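PDB 1XM7: calcineurin-like phosphoesterase domain-containing protein from Aquifex aeolicus, which is of uncharacterised function but belongs to the calcineurin-like phosphoesterase family and is probably a hydrolase. Local coordinates for residues Tyr5-Thr10 with Ala169-Asn174; His11-Asn16 with Asp59-Leu64; Tyr96-Ile101 with Glu129-Ile134; Arg65-Leu70 with Lys89-Glu94. One frame throughout, in Å; residues are numbered along the deposited sequence.

Contact 1: residues Tyr5-Thr10 with Ala169-Asn174; sequences YFISDT and ANVEWN
Ser-8 and Asn-170 form a single backbone bridge, their CA atoms 4.6 Å apart, just where strand 4-7 runs out and the turn after strand 166-168 begins. Its hydrogen bond runs from Val-171 N to Ser-8 O, 3.0 Å long with 158° at the hydrogen. The CG1 branch of Ile-7 meets Val-171 CG1 at 3.5 Å, the two branched chains crossing obliquely; branched aliphatic chains suit a buried place where methyl and methylene groups meet. The other methyl of Val-171, CG2, comes within 3.3 Å of Asp-9 O. Ala-169 is small enough to sit close to the strand, its CB 4.2 Å from Phe-6 CB and 3.9 Å from Ser-8 OG. Ser-8 carries OG between its backbone N and carbonyl carbon (chi1 67°), within reach of the next side chain: OG donates to Asp-9 OD1 at 2.8 Å. That carboxylate lies flat against the Asn-170 amide, the planes 7° apart, while OD1 also accepts from His-147 N. Asp-9 opens the Asp-Thr-His version of the family's D-x-H signature, whose aspartate ligates a metal in relatives. Strand 4-7 lies between strands 46-49 and 179-180, and helix 29-38 lends Ile-33 to both Ile-7 and Val-171; because strand 166-168 borders the other sheet, the contact sits where the two sheets meet.

Contact 2: residues His11-Asn16 with Asp59-Leu64; sequences HFYHEN and DKNEYL
Tyr-13 reaches across to the 59-62 turn with its hydroxyl, which takes part in two hydrogen bonds. It donates to Asp-59 OD2 at 2.6 Å, meeting that oxygen on its anti side and somewhat out of the carboxylate plane, and it accepts from Asn-61 N at 2.9 Å with 148° at the hydrogen. Both partners lie at the edge of the phenol ring, near its plane, and the carboxylate stands almost perpendicular to it. Asp-59 OD2 also receives Leu-64 N at 2.7 Å, from above the carboxylate plane; an aspartate suits this place because its short, acidic arm can take up an N-H at the beginning of helix 63-69. Two turns hold the partners in shape: a type I turn from Asp-59 to Glu-62 leads into that helix, and a type II turn running to His-14 begins at His-11, the last residue of the family's D-x-H signature. Among the aromatic contacts, Tyr-63 CD2 lies over one face of the Tyr-13 ring, 3.3 Å from CZ and offset toward the rim, with the ring planes at 42°. Asn-61 CB rests 3.6 Å above the centre of the Tyr-63 ring. Apolar contacts complete the interface: Leu-64 CG approaches the Tyr-13 edge at CE1, 4.1 Å away, Lys-60 CG comes to 3.9 Å from Tyr-13 CE2, and Leu-64 CD2 touches Phe-12 CD2 at 4.4 Å.

Contact 3: residues Tyr96-Ile101 with Glu129-Ile134; sequences YDFYKI and EMVREI
Ile-134 meets Ile-101, Tyr-99 and Phe-98 through the two branches that leave its CB. The short branch, CG2, passes Ile-101 CD1 at 4.0 Å, the two isoleucines sliding past each other in opposite directions. The longer branch runs through CG1, placed beside the backbone N and anti to the carbonyl carbon (chi1 -72°), and ends in CD1 over one face of the Tyr-99 ring. This is a CH-pi contact: Ile-134 CD1 is 3.7 Å from the Tyr-99 ring centroid and 18° off the normal, displaced toward Tyr-99 CG and Tyr-99 CD1. The same methyl also lies at the edge of the Phe-98 ring, 4.2 Å from CE1. An isoleucine suits the position because its two branches can serve separate neighbours. The residues belong to a helix packed on a sheet: helix 125-137 is the crossover between the parallel strands 107-112 and 142-145, and strand 99-104 borders that four-stranded sheet. Val-131 faces the sheet itself, touching Leu-110 and Ser-112. About one turn earlier in the helix than Ile-134, the CZ end of the Phe-98 ring touches the CB of Met-130 at 3.7 Å and a methyl of Val-131, CG2, at 3.9 Å. The ring reaches them because CG stands anti to the backbone N (chi1 -172°). An alanine here is likely to leave Met-130 CB and Val-131 CG2 without their aromatic neighbour, opening a gap between segment 96-101 and the helix. Tyr-99 CD1 lies in the plane of the Phe-98 ring, at its edge.

Contact 4: residues Arg65-Leu70 with Lys89-Glu94; sequences RIWKAL and KEYFDE
The last turn of helix 63-69 runs past the irregular segment 89-94, the two backbones coming nearest at Lys-68 and Tyr-91, whose CA atoms are 5.5 Å apart. Trp-67 joins them with its indole: NE1 donates to Tyr-91 O at 2.9 Å with 168° at the hydrogen. The carbonyl oxygen lies in the indole plane, whereas the donor is tilted 17° from the plane of the carbonyl. The torsion that sets CG opposite the backbone N of Trp-67 (chi1 161°) swings the ring off the helix toward this oxygen. Its benzene side touches Phe-92, CZ2 coming to 3.4 Å from CE1, while NE1 itself lies over a face of the phenyl ring. On the pyrrole side, Trp-67 CD1 is 4.0 Å from Tyr-91 CD1. Tryptophan thus suits a place that needs a broad apolar surface and one donor together. A phenylalanine in its place would probably leave Tyr-91 O without the indole N-H and weaken the hold on the loop. Nearer the solvent, Lys-68, its chain extended, passes the Glu-90 carbonyl with CE 3.3 Å from Glu-90 O and ends slantwise to the Glu-90 side chain in a salt bridge, NZ to OE2 at 2.7 Å, using the anti lone pair of that oxygen. Phe-53 meets both Trp-67 and Phe-92, the latter edge-to-face. The arrangement is that of successive beta-alpha-beta crossovers in a parallel sheet: helix 63-69 links strands 46-49 and 73-77, and the loop it meets leads from helix 85-88 into the neighbouring edge strand 94-96.

How the contacts relate
From the N terminus, the first strand and what follows it open contacts 1 and 2. Contact 1 closes the widest loop, from residue 5 to 174, and the other three are nested in it. Those three come in series, contact 2 closing before contact 4 opens and contact 4 closing before contact 3 opens, so none cross. Contacts 2 and 4 share helix 63-69 and touch, through Asp-59 OD1 with Arg-65 N, Leu-64 with Tyr-91 and Phe-12 with Trp-67; together they tie loops to that helix beside the five-stranded sheet. Contact 3 belongs to the four-stranded sheet, its centre about 28 Å from that of contact 2. Contact 1 lies between, joining the two sheets.

Contact 1: residues Tyr5-Thr10 with Ala169-Asn174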
# COMPACT_ATOMS: atom_id res chain seq x y z
N TYR A 5 8.93 3.47 -4.00
CA TYR A 5 7.96 4.08 -3.10
C TYR A 5 6.85 3.10 -2.78
O TYR A 5 6.56 2.23 -3.59
CB TYR A 5 7.35 5.33 -3.72
CG TYR A 5 8.35 6.42 -3.94
CD1 TYR A 5 9.02 6.54 -5.15
CD2 TYR A 5 8.66 7.32 -2.91
CE1 TYR A 5 9.98 7.52 -5.35
CE2 TYR A 5 9.62 8.30 -3.09
CZ TYR A 5 10.28 8.40 -4.31
OH TYR A 5 11.21 9.38 -4.49
N PHE A 6 6.24 3.24 -1.61
CA PHE A 6 5.17 2.35 -1.21
C PHE A 6 4.04 3.13 -0.60
O PHE A 6 4.25 4.02 0.22
CB PHE A 6 5.68 1.32 -0.21
CG PHE A 6 6.97 0.70 -0.62
CD1 PHE A 6 8.17 1.41 -0.45
CD2 PHE A 6 7.00 -0.53 -1.24
CE1 PHE A 6 9.37 0.89 -0.91
CE2 PHE A 6 8.20 -1.06 -1.71
CZ PHE A 6 9.39 -0.34 -1.55
N ILE A 7 2.83 2.77 -1.01
CA ILE A 7 1.62 3.44 -0.56
C ILE A 7 0.51 2.42 -0.67
O ILE A 7 0.62 1.47 -1.45
CB ILE A 7 1.33 4.62 -1.50
CG1 ILE A 7 0.25 5.53 -0.91
CG2 ILE A 7 0.96 4.08 -2.89
CD1 ILE A 7 0.16 6.89 -1.61
N SER A 8 -0.55 2.60 0.10
CA SER A 8 -1.66 1.66 0.01
C SER A 8 -2.92 2.20 0.66
O SER A 8 -2.89 3.18 1.39
CB SER A 8 -1.29 0.33 0.66
OG SER A 8 -1.13 0.51 2.05
N ASP A 9 -4.04 1.54 0.37
CA ASP A 9 -5.33 1.92 0.91
C ASP A 9 -5.71 3.34 0.54
O ASP A 9 -6.16 4.11 1.39
CB ASP A 9 -5.33 1.77 2.43
CG ASP A 9 -4.89 0.40 2.86
OD1 ASP A 9 -3.68 0.19 3.04
OD2 ASP A 9 -5.75 -0.48 3.00
N THR A 10 -5.53 3.67 -0.73
CA THR A 10 -5.84 5.00 -1.22
C THR A 10 -7.35 5.25 -1.26
O THR A 10 -7.81 6.38 -1.08
CB THR A 10 -5.22 5.21 -2.60
OG1 THR A 10 -5.46 4.05 -3.41
CG2 THR A 10 -3.73 5.42 -2.47
N ALA A 169 2.21 0.89 5.06
CA ALA A 169 2.20 1.84 3.94
C ALA A 169 0.86 2.55 3.70
O ALA A 169 0.73 3.33 2.76
CB ALA A 169 2.63 1.14 2.68
N ASN A 170 -0.13 2.27 4.55
CA ASN A 170 -1.46 2.87 4.43
C ASN A 170 -1.37 4.39 4.53
O ASN A 170 -0.74 4.92 5.44
CB ASN A 170 -2.37 2.34 5.55
CG ASN A 170 -3.80 2.86 5.45
OD1 ASN A 170 -4.75 2.11 5.65
ND2 ASN A 170 -3.95 4.14 5.15
N VAL A 171 -2.00 5.08 3.59
CA VAL A 171 -1.98 6.54 3.57
C VAL A 171 -2.36 7.19 4.89
O VAL A 171 -1.72 8.14 5.32
CB VAL A 171 -2.92 7.10 2.47
CG1 VAL A 171 -2.37 6.77 1.10
CG2 VAL A 171 -4.32 6.53 2.64
N GLU A 172 -3.38 6.65 5.54
CA GLU A 172 -3.85 7.19 6.82
C GLU A 172 -2.79 7.26 7.92
O GLU A 172 -2.94 8.02 8.88
CB GLU A 172 -5.05 6.39 7.32
CG GLU A 172 -6.28 6.46 6.44
CD GLU A 172 -7.51 5.91 7.11
OE1 GLU A 172 -8.57 5.85 6.47
OE2 GLU A 172 -7.43 5.52 8.29
N TRP A 173 -1.73 6.47 7.80
CA TRP A 173 -0.69 6.48 8.81
C TRP A 173 0.50 7.33 8.42
O TRP A 173 1.30 7.70 9.28
CB TRP A 173 -0.17 5.07 9.07
CG TRP A 173 -1.11 4.22 9.86
CD1 TRP A 173 -1.81 3.14 9.41
CD2 TRP A 173 -1.43 4.36 11.25
NE1 TRP A 173 -2.55 2.60 10.44
CE2 TRP A 173 -2.34 3.33 11.58
CE3 TRP A 173 -1.04 5.26 12.25
CZ2 TRP A 173 -2.87 3.17 12.87
CZ3 TRP A 173 -1.57 5.11 13.53
CH2 TRP A 173 -2.47 4.07 13.83
N ASN A 174 0.62 7.65 7.14
CA ASN A 174 1.76 8.44 6.69
C ASN A 174 1.40 9.79 6.10
O ASN A 174 2.11 10.31 5.25
CB ASN A 174 2.58 7.62 5.69
CG ASN A 174 2.71 6.17 6.11
OD1 ASN A 174 1.97 5.31 5.64
ND2 ASN A 174 3.63 5.89 7.02

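Contact 2: residues His11-Asn16 with Asp59-Leu64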
# COMPACT_ATOMS: atom_id res chain seq x y z
N HIS A 11 -8.11 4.18 -1.48
CA HIS A 11 -9.57 4.26 -1.53
C HIS A 11 -10.07 5.41 -2.40
O HIS A 11 -10.99 6.14 -2.01
CB HIS A 11 -10.14 4.43 -0.12
CG HIS A 11 -10.25 3.14 0.66
ND1 HIS A 11 -9.17 2.56 1.29
CD2 HIS A 11 -11.31 2.34 0.89
CE1 HIS A 11 -9.57 1.45 1.89
NE2 HIS A 11 -10.86 1.29 1.66
N PHE A 12 -9.47 5.58 -3.57
CA PHE A 12 -9.90 6.64 -4.47
C PHE A 12 -11.39 6.49 -4.71
O PHE A 12 -11.87 5.41 -4.99
CB PHE A 12 -9.16 6.56 -5.81
CG PHE A 12 -7.72 6.96 -5.74
CD1 PHE A 12 -7.36 8.22 -5.28
CD2 PHE A 12 -6.73 6.09 -6.17
CE1 PHE A 12 -6.02 8.62 -5.27
CE2 PHE A 12 -5.39 6.48 -6.17
CZ PHE A 12 -5.03 7.74 -5.71
N TYR A 13 -12.11 7.60 -4.59
CA TYR A 13 -13.55 7.63 -4.81
C TYR A 13 -14.38 6.99 -3.72
O TYR A 13 -15.60 6.89 -3.86
CB TYR A 13 -13.89 6.99 -6.16
CG TYR A 13 -13.50 7.84 -7.34
CD1 TYR A 13 -12.50 7.44 -8.22
CD2 TYR A 13 -14.14 9.05 -7.59
CE1 TYR A 13 -12.15 8.23 -9.32
CE2 TYR A 13 -13.80 9.84 -8.68
CZ TYR A 13 -12.81 9.43 -9.53
OH TYR A 13 -12.47 10.23 -10.59
N HIS A 14 -13.75 6.55 -2.64
CA HIS A 14 -14.53 5.97 -1.55
C HIS A 14 -14.95 7.12 -0.63
O HIS A 14 -14.48 7.26 0.51
CB HIS A 14 -13.74 4.94 -0.75
CG HIS A 14 -14.59 4.17 0.22
ND1 HIS A 14 -14.07 3.31 1.16
CD2 HIS A 14 -15.94 4.15 0.39
CE1 HIS A 14 -15.06 2.79 1.87
NE2 HIS A 14 -16.20 3.29 1.42
N GLU A 15 -15.85 7.93 -1.17
CA GLU A 15 -16.40 9.12 -0.52
C GLU A 15 -16.85 8.89 0.91
O GLU A 15 -16.68 9.75 1.77
CB GLU A 15 -17.58 9.58 -1.37
CG GLU A 15 -18.23 10.89 -1.04
CD GLU A 15 -19.37 11.18 -2.02
OE1 GLU A 15 -20.42 10.49 -1.94
OE2 GLU A 15 -19.21 12.08 -2.89
N ASN A 16 -17.42 7.71 1.17
CA ASN A 16 -17.94 7.35 2.48
C ASN A 16 -16.90 7.16 3.57
O ASN A 16 -17.21 7.22 4.76
CB ASN A 16 -18.79 6.09 2.35
CG ASN A 16 -19.91 6.05 3.37
OD1 ASN A 16 -20.52 7.08 3.68
ND2 ASN A 16 -20.21 4.85 3.88
N ASP A 59 -14.14 7.22 -13.36
CA ASP A 59 -13.21 8.32 -13.14
C ASP A 59 -13.78 9.70 -13.44
O ASP A 59 -13.18 10.46 -14.19
CB ASP A 59 -11.96 8.09 -13.99
CG ASP A 59 -10.76 8.86 -13.50
OD1 ASP A 59 -9.81 9.03 -14.29
OD2 ASP A 59 -10.77 9.29 -12.33
N LYS A 60 -14.91 10.03 -12.84
CA LYS A 60 -15.55 11.33 -13.08
C LYS A 60 -14.72 12.57 -12.74
O LYS A 60 -14.89 13.63 -13.35
CB LYS A 60 -16.89 11.40 -12.34
CG LYS A 60 -16.82 11.00 -10.89
CD LYS A 60 -18.21 10.88 -10.30
CE LYS A 60 -18.14 10.42 -8.85
NZ LYS A 60 -19.50 10.29 -8.24
N ASN A 61 -13.82 12.46 -11.77
CA ASN A 61 -12.99 13.61 -11.38
C ASN A 61 -11.55 13.57 -11.89
O ASN A 61 -10.71 14.38 -11.48
CB ASN A 61 -13.01 13.75 -9.86
CG ASN A 61 -14.32 14.30 -9.34
OD1 ASN A 61 -14.64 15.47 -9.54
ND2 ASN A 61 -15.09 13.45 -8.69
N GLU A 62 -11.25 12.63 -12.79
CA GLU A 62 -9.93 12.50 -13.39
C GLU A 62 -8.89 11.91 -12.45
O GLU A 62 -7.71 11.82 -12.81
CB GLU A 62 -9.41 13.85 -13.88
CG GLU A 62 -10.39 14.69 -14.71
CD GLU A 62 -11.00 13.93 -15.87
OE1 GLU A 62 -10.35 12.99 -16.38
OE2 GLU A 62 -12.13 14.28 -16.27
N TYR A 63 -9.30 11.51 -11.26
CA TYR A 63 -8.34 10.96 -10.32
C TYR A 63 -7.53 9.83 -10.95
O TYR A 63 -6.30 9.82 -10.88
CB TYR A 63 -9.04 10.45 -9.05
CG TYR A 63 -9.76 11.52 -8.24
CD1 TYR A 63 -9.31 12.84 -8.24
CD2 TYR A 63 -10.88 11.20 -7.46
CE1 TYR A 63 -9.96 13.82 -7.50
CE2 TYR A 63 -11.53 12.17 -6.71
CZ TYR A 63 -11.07 13.49 -6.75
OH TYR A 63 -11.73 14.48 -6.04
N LEU A 64 -8.21 8.90 -11.60
CA LEU A 64 -7.53 7.77 -12.22
C LEU A 64 -6.70 8.14 -13.44
O LEU A 64 -5.61 7.61 -13.63
CB LEU A 64 -8.55 6.67 -12.57
CG LEU A 64 -9.35 6.09 -11.40
CD1 LEU A 64 -10.03 4.81 -11.84
CD2 LEU A 64 -8.42 5.81 -10.21

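Contact 3: residues Tyr96-Ile101 with Glu129-Ile134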
# COMPACT_ATOMS: atom_id res chain seq x y z
N TYR A 96 0.16 -8.33 -8.79
CA TYR A 96 0.40 -9.57 -8.07
C TYR A 96 -0.82 -9.77 -7.18
O TYR A 96 -1.13 -8.92 -6.35
CB TYR A 96 1.68 -9.43 -7.25
CG TYR A 96 2.87 -9.25 -8.14
CD1 TYR A 96 3.46 -10.34 -8.78
CD2 TYR A 96 3.37 -7.98 -8.43
CE1 TYR A 96 4.49 -10.19 -9.68
CE2 TYR A 96 4.41 -7.81 -9.34
CZ TYR A 96 4.96 -8.92 -9.97
OH TYR A 96 5.98 -8.77 -10.88
N ASP A 97 -1.52 -10.89 -7.36
CA ASP A 97 -2.73 -11.11 -6.59
C ASP A 97 -2.63 -11.29 -5.09
O ASP A 97 -3.65 -11.20 -4.40
CB ASP A 97 -3.55 -12.25 -7.21
CG ASP A 97 -2.76 -13.51 -7.40
OD1 ASP A 97 -1.83 -13.50 -8.23
OD2 ASP A 97 -3.07 -14.51 -6.72
N PHE A 98 -1.45 -11.54 -4.54
CA PHE A 98 -1.37 -11.67 -3.10
C PHE A 98 -0.11 -11.14 -2.43
O PHE A 98 -0.20 -10.53 -1.38
CB PHE A 98 -1.60 -13.12 -2.65
CG PHE A 98 -1.72 -13.27 -1.15
CD1 PHE A 98 -0.65 -13.71 -0.38
CD2 PHE A 98 -2.92 -12.96 -0.51
CE1 PHE A 98 -0.76 -13.83 0.99
CE2 PHE A 98 -3.03 -13.08 0.88
CZ PHE A 98 -1.95 -13.52 1.63
N TYR A 99 1.05 -11.37 -3.03
CA TYR A 99 2.28 -10.86 -2.44
C TYR A 99 3.35 -10.71 -3.51
O TYR A 99 3.17 -11.13 -4.64
CB TYR A 99 2.83 -11.82 -1.39
CG TYR A 99 3.47 -13.04 -2.00
CD1 TYR A 99 2.69 -14.06 -2.53
CD2 TYR A 99 4.85 -13.15 -2.09
CE1 TYR A 99 3.28 -15.17 -3.14
CE2 TYR A 99 5.45 -14.25 -2.70
CZ TYR A 99 4.66 -15.25 -3.22
OH TYR A 99 5.24 -16.33 -3.84
N LYS A 100 4.46 -10.12 -3.11
CA LYS A 100 5.58 -9.93 -4.02
C LYS A 100 6.81 -9.81 -3.15
O LYS A 100 6.78 -9.12 -2.13
CB LYS A 100 5.42 -8.66 -4.85
CG LYS A 100 6.04 -8.72 -6.24
CD LYS A 100 7.55 -8.57 -6.22
CE LYS A 100 8.09 -8.44 -7.64
NZ LYS A 100 7.80 -9.67 -8.44
N ILE A 101 7.87 -10.49 -3.54
CA ILE A 101 9.09 -10.42 -2.78
C ILE A 101 10.16 -9.68 -3.57
O ILE A 101 10.36 -9.93 -4.76
CB ILE A 101 9.59 -11.81 -2.40
CG1 ILE A 101 8.61 -12.43 -1.40
CG2 ILE A 101 10.97 -11.73 -1.79
CD1 ILE A 101 8.92 -13.85 -1.02
N GLU A 129 -2.28 -15.26 8.13
CA GLU A 129 -1.45 -16.44 8.34
C GLU A 129 -0.60 -16.78 7.12
O GLU A 129 0.52 -17.27 7.25
CB GLU A 129 -2.33 -17.64 8.69
CG GLU A 129 -1.65 -18.98 8.52
CD GLU A 129 -2.62 -20.14 8.69
OE1 GLU A 129 -3.78 -20.03 8.22
OE2 GLU A 129 -2.22 -21.17 9.27
N MET A 130 -1.12 -16.53 5.93
CA MET A 130 -0.37 -16.82 4.72
C MET A 130 0.84 -15.90 4.64
O MET A 130 1.94 -16.33 4.29
CB MET A 130 -1.28 -16.64 3.50
CG MET A 130 -2.45 -17.63 3.45
SD MET A 130 -1.90 -19.35 3.34
CE MET A 130 -2.71 -19.79 1.94
N VAL A 131 0.63 -14.63 4.98
CA VAL A 131 1.70 -13.64 4.95
C VAL A 131 2.84 -14.06 5.88
O VAL A 131 4.02 -14.02 5.51
CB VAL A 131 1.17 -12.25 5.40
CG1 VAL A 131 2.32 -11.26 5.53
CG2 VAL A 131 0.14 -11.73 4.39
N ARG A 132 2.48 -14.46 7.10
CA ARG A 132 3.46 -14.92 8.07
C ARG A 132 4.17 -16.13 7.48
O ARG A 132 5.40 -16.19 7.45
CB ARG A 132 2.76 -15.33 9.37
CG ARG A 132 1.94 -14.24 10.00
CD ARG A 132 1.67 -14.56 11.47
NE ARG A 132 0.79 -15.71 11.65
CZ ARG A 132 -0.54 -15.65 11.68
NH1 ARG A 132 -1.15 -14.48 11.56
NH2 ARG A 132 -1.26 -16.75 11.85
N GLU A 133 3.39 -17.08 7.00
CA GLU A 133 3.96 -18.29 6.42
C GLU A 133 5.01 -17.97 5.37
O GLU A 133 6.14 -18.46 5.44
CB GLU A 133 2.85 -19.16 5.83
CG GLU A 133 2.92 -20.61 6.30
CD GLU A 133 3.37 -20.74 7.76
OE1 GLU A 133 2.65 -20.26 8.67
OE2 GLU A 133 4.46 -21.32 7.98
N ILE A 134 4.65 -17.13 4.40
CA ILE A 134 5.59 -16.74 3.34
C ILE A 134 6.82 -16.10 3.96
O ILE A 134 7.96 -16.45 3.64
CB ILE A 134 4.96 -15.72 2.37
CG1 ILE A 134 3.92 -16.41 1.49
CG2 ILE A 134 6.05 -15.05 1.55
CD1 ILE A 134 3.09 -15.42 0.67

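Contact 4: residues Arg65-Leu70 with Lys89-Glu94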
# COMPACT_ATOMS: atom_id res chain seq x y z
N ARG A 65 -7.22 9.05 -14.26
CA ARG A 65 -6.50 9.48 -15.44
C ARG A 65 -5.21 10.14 -14.95
O ARG A 65 -4.14 9.91 -15.51
CB ARG A 65 -7.36 10.47 -16.24
CG ARG A 65 -6.86 10.76 -17.66
CD ARG A 65 -7.90 11.53 -18.51
NE ARG A 65 -9.09 10.72 -18.79
CZ ARG A 65 -10.14 11.13 -19.52
NH1 ARG A 65 -10.16 12.35 -20.05
NH2 ARG A 65 -11.18 10.32 -19.69
N ILE A 66 -5.32 10.93 -13.89
CA ILE A 66 -4.17 11.61 -13.31
C ILE A 66 -3.16 10.59 -12.81
O ILE A 66 -1.96 10.68 -13.10
CB ILE A 66 -4.60 12.54 -12.16
CG1 ILE A 66 -5.41 13.72 -12.72
CG2 ILE A 66 -3.38 13.04 -11.39
CD1 ILE A 66 -6.08 14.56 -11.67
N TRP A 67 -3.63 9.62 -12.04
CA TRP A 67 -2.76 8.58 -11.52
C TRP A 67 -1.99 7.92 -12.66
O TRP A 67 -0.78 7.72 -12.59
CB TRP A 67 -3.61 7.53 -10.79
CG TRP A 67 -2.93 6.21 -10.61
CD1 TRP A 67 -2.84 5.19 -11.52
CD2 TRP A 67 -2.22 5.77 -9.45
NE1 TRP A 67 -2.11 4.15 -11.01
CE2 TRP A 67 -1.71 4.48 -9.74
CE3 TRP A 67 -1.95 6.35 -8.20
CZ2 TRP A 67 -0.96 3.76 -8.82
CZ3 TRP A 67 -1.19 5.63 -7.28
CH2 TRP A 67 -0.71 4.34 -7.60
N LYS A 68 -2.71 7.58 -13.72
CA LYS A 68 -2.14 6.93 -14.89
C LYS A 68 -1.03 7.80 -15.48
O LYS A 68 0.01 7.29 -15.89
CB LYS A 68 -3.25 6.71 -15.92
CG LYS A 68 -2.94 5.66 -16.98
CD LYS A 68 -4.09 5.52 -17.98
CE LYS A 68 -3.79 4.45 -19.03
NZ LYS A 68 -4.92 4.22 -19.99
N ALA A 69 -1.24 9.11 -15.50
CA ALA A 69 -0.27 10.04 -16.05
C ALA A 69 1.02 10.14 -15.25
O ALA A 69 2.08 10.44 -15.81
CB ALA A 69 -0.90 11.42 -16.18
N LEU A 70 0.95 9.89 -13.95
CA LEU A 70 2.14 9.98 -13.10
C LEU A 70 3.34 9.22 -13.66
O LEU A 70 3.18 8.18 -14.28
CB LEU A 70 1.83 9.47 -11.69
CG LEU A 70 0.91 10.37 -10.85
CD1 LEU A 70 0.68 9.74 -9.50
CD2 LEU A 70 1.52 11.75 -10.70
N LYS A 89 -5.60 -3.51 -14.96
CA LYS A 89 -4.45 -3.66 -15.83
C LYS A 89 -3.90 -2.39 -16.45
O LYS A 89 -2.70 -2.30 -16.70
CB LYS A 89 -4.71 -4.70 -16.91
CG LYS A 89 -4.61 -6.11 -16.35
CD LYS A 89 -4.48 -7.18 -17.42
CE LYS A 89 -4.35 -8.57 -16.78
NZ LYS A 89 -4.02 -9.66 -17.76
N GLU A 90 -4.75 -1.40 -16.67
CA GLU A 90 -4.23 -0.19 -17.27
C GLU A 90 -3.91 0.95 -16.34
O GLU A 90 -3.78 2.10 -16.78
CB GLU A 90 -5.14 0.29 -18.38
CG GLU A 90 -6.38 0.97 -17.96
CD GLU A 90 -7.18 1.33 -19.19
OE1 GLU A 90 -8.12 0.57 -19.53
OE2 GLU A 90 -6.84 2.35 -19.83
N TYR A 91 -3.75 0.63 -15.07
CA TYR A 91 -3.39 1.63 -14.08
C TYR A 91 -2.09 1.16 -13.44
O TYR A 91 -1.45 1.90 -12.68
CB TYR A 91 -4.50 1.77 -13.05
CG TYR A 91 -5.74 2.44 -13.62
CD1 TYR A 91 -5.74 3.81 -13.94
CD2 TYR A 91 -6.91 1.72 -13.83
CE1 TYR A 91 -6.89 4.44 -14.44
CE2 TYR A 91 -8.06 2.34 -14.33
CZ TYR A 91 -8.05 3.69 -14.62
OH TYR A 91 -9.21 4.30 -15.06
N PHE A 92 -1.70 -0.07 -13.77
CA PHE A 92 -0.48 -0.70 -13.27
C PHE A 92 0.21 -1.48 -14.37
O PHE A 92 -0.43 -1.93 -15.34
CB PHE A 92 -0.83 -1.64 -12.12
CG PHE A 92 -1.38 -0.94 -10.93
CD1 PHE A 92 -0.53 -0.35 -10.00
CD2 PHE A 92 -2.76 -0.81 -10.76
CE1 PHE A 92 -1.04 0.36 -8.91
CE2 PHE A 92 -3.27 -0.10 -9.68
CZ PHE A 92 -2.41 0.48 -8.75
N ASP A 93 1.52 -1.65 -14.22
CA ASP A 93 2.35 -2.38 -15.18
C ASP A 93 2.45 -3.83 -14.78
O ASP A 93 2.58 -4.71 -15.62
CB ASP A 93 3.74 -1.76 -15.24
CG ASP A 93 3.69 -0.28 -15.57
OD1 ASP A 93 3.97 0.55 -14.69
OD2 ASP A 93 3.36 0.05 -16.73
N GLU A 94 2.40 -4.07 -13.47
CA GLU A 94 2.48 -5.42 -12.91
C GLU A 94 1.44 -5.53 -11.80
O GLU A 94 1.25 -4.60 -11.02
CB GLU A 94 3.87 -5.69 -12.32
CG GLU A 94 5.05 -5.67 -13.32
CD GLU A 94 6.43 -5.60 -12.65
OE1 GLU A 94 6.66 -6.33 -11.65
OE2 GLU A 94 7.30 -4.81 -13.11